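Local coordinates for protein major extracellular endoglucanase (Xanthomonas campestris pv. campestris, PDB 4TUF) that hydrolyses internal beta-1,4-glucosidic linkages in cellulose, lichenin and cereal beta-D-glucans, this chain being its family 5 catalytic domain, at residues N31-W42 / P72-L83. Residues are numbered along the deposited sequence; the frame is centred on the assembly and turned at random.
Sequences NHVMHGLWARNW and PASIDYSRNADL. With 2HP (dihydrogenphosphate ion), chain E.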
ATOM      1  N   ASN A  31     -13.125   0.452 -13.679  1.00 42.67           N
ATOM      2  CA  ASN A  31     -13.459  -0.928 -14.027  1.00 38.81           C
ATOM      3  C   ASN A  31     -13.999  -1.735 -12.850  1.00 41.09           C
ATOM      4  O   ASN A  31     -14.722  -2.710 -13.047  1.00 48.15           O
ATOM      5  CB  ASN A  31     -12.235  -1.639 -14.600  1.00 43.64           C
ATOM      6  CG  ASN A  31     -11.791  -1.059 -15.927  1.00 46.82           C
ATOM      7  OD1 ASN A  31     -12.559  -0.382 -16.613  1.00 46.72           O
ATOM      8  ND2 ASN A  31     -10.545  -1.332 -16.303  1.00 44.52           N
ATOM      9  N   HIS A  32     -13.632  -1.327 -11.637  1.00 40.65           N
ATOM     10  CA  HIS A  32     -14.060  -1.989 -10.406  1.00 41.55           C
ATOM     11  C   HIS A  32     -13.748  -3.488 -10.397  1.00 47.44           C
ATOM     12  O   HIS A  32     -14.584  -4.304 -10.016  1.00 55.35           O
ATOM     13  CB  HIS A  32     -15.558  -1.770 -10.179  1.00 42.83           C
ATOM     14  CG  HIS A  32     -15.981  -0.338 -10.297  1.00 48.12           C
ATOM     15  ND1 HIS A  32     -16.697   0.141 -11.373  1.00 50.69           N
ATOM     16  CD2 HIS A  32     -15.781   0.722  -9.477  1.00 39.22           C
ATOM     17  CE1 HIS A  32     -16.927   1.432 -11.208  1.00 44.39           C
ATOM     18  NE2 HIS A  32     -16.377   1.809 -10.067  1.00 34.50           N
ATOM     19  N   VAL A  33     -12.538  -3.840 -10.815  1.00 42.99           N
ATOM     20  CA  VAL A  33     -12.070  -5.222 -10.788  1.00 40.40           C
ATOM     21  C   VAL A  33     -10.562  -5.188 -10.993  1.00 40.97           C
ATOM     22  O   VAL A  33     -10.061  -4.282 -11.658  1.00 41.81           O
ATOM     23  CB  VAL A  33     -12.763  -6.094 -11.878  1.00 46.72           C
ATOM     24  CG1 VAL A  33     -12.416  -5.600 -13.278  1.00 35.97           C
ATOM     25  CG2 VAL A  33     -12.413  -7.574 -11.720  1.00 36.79           C
ATOM     26  N   MET A  34      -9.832  -6.144 -10.420  1.00 42.27           N
ATOM     27  CA  MET A  34      -8.380  -6.188 -10.614  1.00 39.39           C
ATOM     28  C   MET A  34      -8.062  -6.247 -12.108  1.00 35.17           C
ATOM     29  O   MET A  34      -8.782  -6.878 -12.874  1.00 41.46           O
ATOM     30  CB  MET A  34      -7.750  -7.376  -9.876  1.00 35.21           C
ATOM     31  CG  MET A  34      -8.107  -8.731 -10.439  1.00 43.89           C
ATOM     32  SD  MET A  34      -7.286 -10.095  -9.592  1.00 62.92           S
ATOM     33  CE  MET A  34      -5.595  -9.824 -10.077  1.00 53.97           C
ATOM     34  N   HIS A  35      -6.998  -5.559 -12.511  1.00 36.27           N
ATOM     35  CA  HIS A  35      -6.652  -5.394 -13.920  1.00 39.45           C
ATOM     36  C   HIS A  35      -6.081  -6.648 -14.566  1.00 42.30           C
ATOM     37  O   HIS A  35      -5.557  -7.529 -13.887  1.00 35.58           O
ATOM     38  CB  HIS A  35      -5.644  -4.252 -14.087  1.00 41.01           C
ATOM     39  CG  HIS A  35      -6.268  -2.892 -14.117  1.00 53.21           C
ATOM     40  ND1 HIS A  35      -5.592  -1.757 -13.725  1.00 55.70           N
ATOM     41  CD2 HIS A  35      -7.501  -2.483 -14.499  1.00 60.25           C
ATOM     42  CE1 HIS A  35      -6.382  -0.707 -13.861  1.00 58.77           C
ATOM     43  NE2 HIS A  35      -7.546  -1.121 -14.329  1.00 63.38           N
ATOM     44  N   GLY A  36      -6.179  -6.708 -15.892  1.00 42.02           N
ATOM     45  CA  GLY A  36      -5.550  -7.762 -16.661  1.00 40.82           C
ATOM     46  C   GLY A  36      -6.468  -8.913 -17.013  1.00 46.83           C
ATOM     47  O   GLY A  36      -6.054  -9.873 -17.667  1.00 47.68           O
ATOM     48  N   LEU A  37      -7.724  -8.822 -16.595  1.00 49.87           N
ATOM     49  CA  LEU A  37      -8.668  -9.896 -16.863  1.00 47.74           C
ATOM     50  C   LEU A  37      -9.184  -9.820 -18.299  1.00 50.29           C
ATOM     51  O   LEU A  37     -10.094 -10.558 -18.677  1.00 59.11           O
ATOM     52  CB  LEU A  37      -9.826  -9.862 -15.862  1.00 40.09           C
ATOM     53  CG  LEU A  37      -9.389  -9.919 -14.393  1.00 48.13           C
ATOM     54  CD1 LEU A  37     -10.545 -10.274 -13.468  1.00 37.67           C
ATOM     55  CD2 LEU A  37      -8.223 -10.885 -14.193  1.00 48.47           C
ATOM     56  N   TRP A  38      -8.600  -8.932 -19.099  1.00 49.30           N
ATOM     57  CA  TRP A  38      -8.809  -8.972 -20.546  1.00 55.65           C
ATOM     58  C   TRP A  38      -7.764  -9.876 -21.187  1.00 54.40           C
ATOM     59  O   TRP A  38      -7.952 -10.373 -22.294  1.00 62.29           O
ATOM     60  CB  TRP A  38      -8.746  -7.569 -21.165  1.00 54.39           C
ATOM     61  CG  TRP A  38      -7.503  -6.796 -20.819  1.00 53.95           C
ATOM     62  CD1 TRP A  38      -6.314  -6.814 -21.488  1.00 50.94           C
ATOM     63  CD2 TRP A  38      -7.333  -5.889 -19.724  1.00 54.07           C
ATOM     64  NE1 TRP A  38      -5.412  -5.976 -20.875  1.00 45.85           N
ATOM     65  CE2 TRP A  38      -6.014  -5.394 -19.791  1.00 51.42           C
ATOM     66  CE3 TRP A  38      -8.169  -5.446 -18.692  1.00 55.20           C
ATOM     67  CZ2 TRP A  38      -5.509  -4.482 -18.863  1.00 52.26           C
ATOM     68  CZ3 TRP A  38      -7.665  -4.539 -17.770  1.00 51.97           C
ATOM     69  CH2 TRP A  38      -6.347  -4.069 -17.862  1.00 50.03           C
ATOM     70  N   ALA A  39      -6.665 -10.094 -20.472  1.00 53.00           N
ATOM     71  CA  ALA A  39      -5.531 -10.830 -21.013  1.00 55.98           C
ATOM     72  C   ALA A  39      -5.288 -12.154 -20.290  1.00 55.99           C
ATOM     73  O   ALA A  39      -4.726 -13.087 -20.864  1.00 50.72           O
ATOM     74  CB  ALA A  39      -4.283  -9.969 -20.953  1.00 47.49           C
ATOM     75  N   ARG A  40      -5.715 -12.231 -19.032  1.00 57.55           N
ATOM     76  CA  ARG A  40      -5.403 -13.376 -18.180  1.00 54.32           C
ATOM     77  C   ARG A  40      -6.611 -13.888 -17.399  1.00 52.49           C
ATOM     78  O   ARG A  40      -7.604 -13.179 -17.230  1.00 52.49           O
ATOM     79  CB  ARG A  40      -4.291 -13.006 -17.190  1.00 50.05           C
ATOM     80  CG  ARG A  40      -3.012 -12.492 -17.829  1.00 48.71           C
ATOM     81  CD  ARG A  40      -2.212 -13.611 -18.478  1.00 52.03           C
ATOM     82  NE  ARG A  40      -1.951 -14.720 -17.561  1.00 56.26           N
ATOM     83  CZ  ARG A  40      -1.041 -14.699 -16.590  1.00 52.04           C
ATOM     84  NH1 ARG A  40      -0.297 -13.620 -16.392  1.00 47.59           N
ATOM     85  NH2 ARG A  40      -0.877 -15.757 -15.808  1.00 52.65           N
ATOM     86  N   ASN A  41      -6.512 -15.126 -16.923  1.00 45.00           N
ATOM     87  CA  ASN A  41      -7.476 -15.679 -15.979  1.00 44.47           C
ATOM     88  C   ASN A  41      -7.084 -15.286 -14.562  1.00 45.46           C
ATOM     89  O   ASN A  41      -5.931 -15.461 -14.167  1.00 49.23           O
ATOM     90  CB  ASN A  41      -7.553 -17.200 -16.114  1.00 46.32           C
ATOM     91  CG  ASN A  41      -8.386 -17.839 -15.024  1.00 50.39           C
ATOM     92  OD1 ASN A  41      -7.860 -18.291 -14.009  1.00 50.42           O
ATOM     93  ND2 ASN A  41      -9.695 -17.877 -15.227  1.00 50.98           N
ATOM     94  N   TRP A  42      -8.034 -14.750 -13.805  1.00 47.32           N
ATOM     95  CA  TRP A  42      -7.721 -14.134 -12.513  1.00 47.54           C
ATOM     96  C   TRP A  42      -7.080 -15.121 -11.537  1.00 49.99           C
ATOM     97  O   TRP A  42      -6.125 -14.782 -10.844  1.00 49.95           O
ATOM     98  CB  TRP A  42      -8.984 -13.524 -11.890  1.00 43.63           C
ATOM     99  CG  TRP A  42      -9.998 -14.540 -11.464  1.00 45.00           C
ATOM    100  CD1 TRP A  42     -10.898 -15.199 -12.261  1.00 48.93           C
ATOM    101  CD2 TRP A  42     -10.212 -15.021 -10.136  1.00 42.98           C
ATOM    102  NE1 TRP A  42     -11.658 -16.060 -11.503  1.00 48.42           N
ATOM    103  CE2 TRP A  42     -11.254 -15.970 -10.196  1.00 47.74           C
ATOM    104  CE3 TRP A  42      -9.624 -14.741  -8.899  1.00 37.30           C
ATOM    105  CZ2 TRP A  42     -11.717 -16.637  -9.067  1.00 50.76           C
ATOM    106  CZ3 TRP A  42     -10.083 -15.402  -7.782  1.00 42.20           C
ATOM    107  CH2 TRP A  42     -11.120 -16.339  -7.870  1.00 46.46           C
ATOM    108  N   PRO A  72     -18.662  -4.663 -12.964  1.00 50.97           N
ATOM    109  CA  PRO A  72     -17.283  -4.543 -13.448  1.00 49.52           C
ATOM    110  C   PRO A  72     -17.207  -4.294 -14.952  1.00 54.79           C
ATOM    111  O   PRO A  72     -18.209  -4.432 -15.659  1.00 56.85           O
ATOM    112  CB  PRO A  72     -16.677  -5.898 -13.098  1.00 48.58           C
ATOM    113  CG  PRO A  72     -17.832  -6.834 -13.176  1.00 47.91           C
ATOM    114  CD  PRO A  72     -19.028  -6.063 -12.686  1.00 46.69           C
ATOM    115  N   ALA A  73     -16.023  -3.926 -15.430  1.00 57.34           N
ATOM    116  CA  ALA A  73     -15.799  -3.731 -16.856  1.00 54.38           C
ATOM    117  C   ALA A  73     -14.448  -4.304 -17.258  1.00 54.95           C
ATOM    118  O   ALA A  73     -13.623  -4.620 -16.397  1.00 51.50           O
ATOM    119  CB  ALA A  73     -15.878  -2.257 -17.213  1.00 43.56           C
ATOM    120  N   SER A  74     -14.246  -4.441 -18.568  1.00 58.30           N
ATOM    121  CA  SER A  74     -12.987  -4.899 -19.170  1.00 54.80           C
ATOM    122  C   SER A  74     -12.662  -6.370 -18.901  1.00 52.31           C
ATOM    123  O   SER A  74     -11.560  -6.827 -19.206  1.00 54.84           O
ATOM    124  CB  SER A  74     -11.811  -4.028 -18.703  1.00 59.08           C
ATOM    125  OG  SER A  74     -11.428  -4.339 -17.369  1.00 59.08           O
ATOM    126  N   ILE A  75     -13.604  -7.121 -18.344  1.00 49.78           N
ATOM    127  CA  ILE A  75     -13.352  -8.536 -18.110  1.00 50.81           C
ATOM    128  C   ILE A  75     -13.640  -9.356 -19.360  1.00 48.77           C
ATOM    129  O   ILE A  75     -14.736  -9.287 -19.917  1.00 49.07           O
ATOM    130  CB  ILE A  75     -14.193  -9.095 -16.953  1.00 54.81           C
ATOM    131  CG1 ILE A  75     -13.948  -8.296 -15.674  1.00 57.58           C
ATOM    132  CG2 ILE A  75     -13.858 -10.564 -16.721  1.00 49.40           C
ATOM    133  CD1 ILE A  75     -14.791  -8.758 -14.510  1.00 54.18           C
ATOM    134  N   ASP A  76     -12.637 -10.115 -19.795  1.00 49.01           N
ATOM    135  CA  ASP A  76     -12.788 -11.125 -20.838  1.00 49.93           C
ATOM    136  C   ASP A  76     -13.391 -12.389 -20.230  1.00 51.83           C
ATOM    137  O   ASP A  76     -12.687 -13.172 -19.595  1.00 50.21           O
ATOM    138  CB  ASP A  76     -11.431 -11.428 -21.476  1.00 55.88           C
ATOM    139  CG  ASP A  76     -11.529 -12.347 -22.687  1.00 60.77           C
ATOM    140  OD1 ASP A  76     -12.495 -13.133 -22.802  1.00 62.15           O
ATOM    141  OD2 ASP A  76     -10.610 -12.281 -23.532  1.00 62.48           O
ATOM    142  N   TYR A  77     -14.688 -12.597 -20.429  1.00 53.39           N
ATOM    143  CA  TYR A  77     -15.373 -13.696 -19.754  1.00 55.16           C
ATOM    144  C   TYR A  77     -15.115 -15.056 -20.409  1.00 61.42           C
ATOM    145  O   TYR A  77     -15.602 -16.079 -19.932  1.00 63.72           O
ATOM    146  CB  TYR A  77     -16.877 -13.416 -19.681  1.00 56.85           C
ATOM    147  CG  TYR A  77     -17.218 -12.279 -18.745  1.00 56.31           C
ATOM    148  CD1 TYR A  77     -17.097 -12.429 -17.368  1.00 57.38           C
ATOM    149  CD2 TYR A  77     -17.649 -11.052 -19.233  1.00 56.14           C
ATOM    150  CE1 TYR A  77     -17.399 -11.393 -16.501  1.00 54.52           C
ATOM    151  CE2 TYR A  77     -17.955 -10.004 -18.370  1.00 52.87           C
ATOM    152  CZ  TYR A  77     -17.827 -10.183 -17.007  1.00 54.08           C
ATOM    153  OH  TYR A  77     -18.129  -9.154 -16.144  1.00 55.52           O
ATOM    154  N   SER A  78     -14.340 -15.069 -21.492  1.00 64.55           N
ATOM    155  CA  SER A  78     -13.891 -16.328 -22.085  1.00 64.77           C
ATOM    156  C   SER A  78     -12.794 -16.935 -21.223  1.00 69.03           C
ATOM    157  O   SER A  78     -12.703 -18.154 -21.081  1.00 73.31           O
ATOM    158  CB  SER A  78     -13.381 -16.119 -23.511  1.00 64.07           C
ATOM    159  OG  SER A  78     -14.305 -15.361 -24.270  1.00 73.22           O
ATOM    160  N   ARG A  79     -11.964 -16.065 -20.650  1.00 64.87           N
ATOM    161  CA  ARG A  79     -10.864 -16.479 -19.791  1.00 59.62           C
ATOM    162  C   ARG A  79     -11.281 -16.486 -18.331  1.00 58.00           C
ATOM    163  O   ARG A  79     -10.552 -16.980 -17.472  1.00 57.87           O
ATOM    164  CB  ARG A  79      -9.665 -15.549 -19.960  1.00 60.45           C
ATOM    165  CG  ARG A  79      -9.307 -15.212 -21.388  1.00 62.00           C
ATOM    166  CD  ARG A  79      -8.266 -14.112 -21.397  1.00 61.11           C
ATOM    167  NE  ARG A  79      -7.948 -13.651 -22.743  1.00 61.04           N
ATOM    168  CZ  ARG A  79      -7.042 -14.224 -23.526  1.00 62.68           C
ATOM    169  NH1 ARG A  79      -6.378 -15.286 -23.092  1.00 57.92           N
ATOM    170  NH2 ARG A  79      -6.808 -13.740 -24.740  1.00 66.81           N
ATOM    171  N   ASN A  80     -12.445 -15.909 -18.051  1.00 58.37           N
ATOM    172  CA  ASN A  80     -12.915 -15.759 -16.679  1.00 55.77           C
ATOM    173  C   ASN A  80     -14.391 -16.122 -16.544  1.00 58.92           C
ATOM    174  O   ASN A  80     -15.207 -15.297 -16.135  1.00 58.29           O
ATOM    175  CB  ASN A  80     -12.677 -14.327 -16.194  1.00 55.89           C
ATOM    176  CG  ASN A  80     -11.210 -13.947 -16.189  1.00 53.73           C
ATOM    177  OD1 ASN A  80     -10.484 -14.231 -15.234  1.00 54.87           O
ATOM    178  ND2 ASN A  80     -10.765 -13.296 -17.258  1.00 44.87           N
ATOM    179  N   ALA A  81     -14.720 -17.367 -16.879  1.00 63.05           N
ATOM    180  CA  ALA A  81     -16.108 -17.816 -16.949  1.00 59.28           C
ATOM    181  C   ALA A  81     -16.818 -17.783 -15.604  1.00 57.20           C
ATOM    182  O   ALA A  81     -18.023 -17.562 -15.539  1.00 60.00           O
ATOM    183  CB  ALA A  81     -16.169 -19.216 -17.526  1.00 61.58           C
ATOM    184  N   ASP A  82     -16.076 -18.001 -14.527  1.00 56.74           N
ATOM    185  CA  ASP A  82     -16.695 -18.074 -13.213  1.00 59.45           C
ATOM    186  C   ASP A  82     -16.967 -16.691 -12.607  1.00 62.13           C
ATOM    187  O   ASP A  82     -17.458 -16.595 -11.480  1.00 69.27           O
ATOM    188  CB  ASP A  82     -15.825 -18.905 -12.267  1.00 63.37           C
ATOM    189  CG  ASP A  82     -14.468 -18.281 -12.022  1.00 69.31           C
ATOM    190  OD1 ASP A  82     -14.033 -17.453 -12.849  1.00 74.03           O
ATOM    191  OD2 ASP A  82     -13.835 -18.623 -11.001  1.00 70.79           O
ATOM    192  N   LEU A  83     -16.661 -15.627 -13.347  1.00 54.90           N
ATOM    193  CA  LEU A  83     -16.972 -14.274 -12.884  1.00 52.32           C
ATOM    194  C   LEU A  83     -18.180 -13.684 -13.612  1.00 61.39           C
ATOM    195  O   LEU A  83     -18.662 -12.604 -13.258  1.00 64.16           O
ATOM    196  CB  LEU A  83     -15.774 -13.346 -13.061  1.00 51.03           C
ATOM    197  CG  LEU A  83     -14.474 -13.693 -12.342  1.00 52.16           C
ATOM    198  CD1 LEU A  83     -13.463 -12.586 -12.575  1.00 40.23           C
ATOM    199  CD2 LEU A  83     -14.716 -13.918 -10.860  1.00 40.91           C
TER
HETATM  200  P   2HP E 401     -14.970 -21.350  -9.003  1.00100.77           P
HETATM  201  O1  2HP E 401     -15.452 -22.569  -8.251  1.00 97.02           O
HETATM  202  O2  2HP E 401     -14.277 -21.768 -10.281  1.00 97.84           O
HETATM  203  O3  2HP E 401     -16.157 -20.475  -9.337  1.00100.35           O
HETATM  204  O4  2HP E 401     -13.998 -20.583  -8.136  1.00104.35           O
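Asn80 reaches across to Arg40 and Trp42 with both ends of its amide, and illustrates how one buried amide can serve three backbone groups at once. OD1 accepts from Trp42 N (2.9 Å), the donor lying in the plane of the amide carbonyl, while ND2 donates to Arg40 O across the contact and to Asp76 O in its own loop; both acceptors lie close to the amide plane, which fixes the rotation of the group. Asn41, the N-cap of helix 42-51, answers in kind: with CG anti to the backbone N (chi1 172°), its ND2 meets Arg79 O at 2.6 Å in a nearly straight bond (173°), and its OD1 caps Asp44 N. Arg79 NE forms a salt bridge with Asp76 OD2 (3.1 Å) and a weak bond to Trp38 O, with Ala39 O over one guanidinium face; Asp76 OD1 accepts from Ser78 N in an Asx turn. The indole of Trp42 is held at its edge by Asp82, whose OD1 takes NE1 (3.1 Å) on the syn lone pair, and Leu83 CD2 lies over one face. Asp82 OD2 approaches a bound dihydrogenphosphate, whose site Lys43 and Lys94 complete. Backbone bonds Asp76 N to Leu37 O and Ala73 N to Asn31 O continue the seam. Apolar contacts accompany them: Val33 CG2 meets Ile75 CD1 (3.9 Å), and Leu37 CD1 meets Leu83 CD1. In this TIM barrel the contact joins two successive beta-alpha connections, from strand 16-23 to helix 42-51 and from strand 56-61 to helix 88-102; Ile75 and Trp42 also pack on helix 88-102, through Ile91 and Glu98.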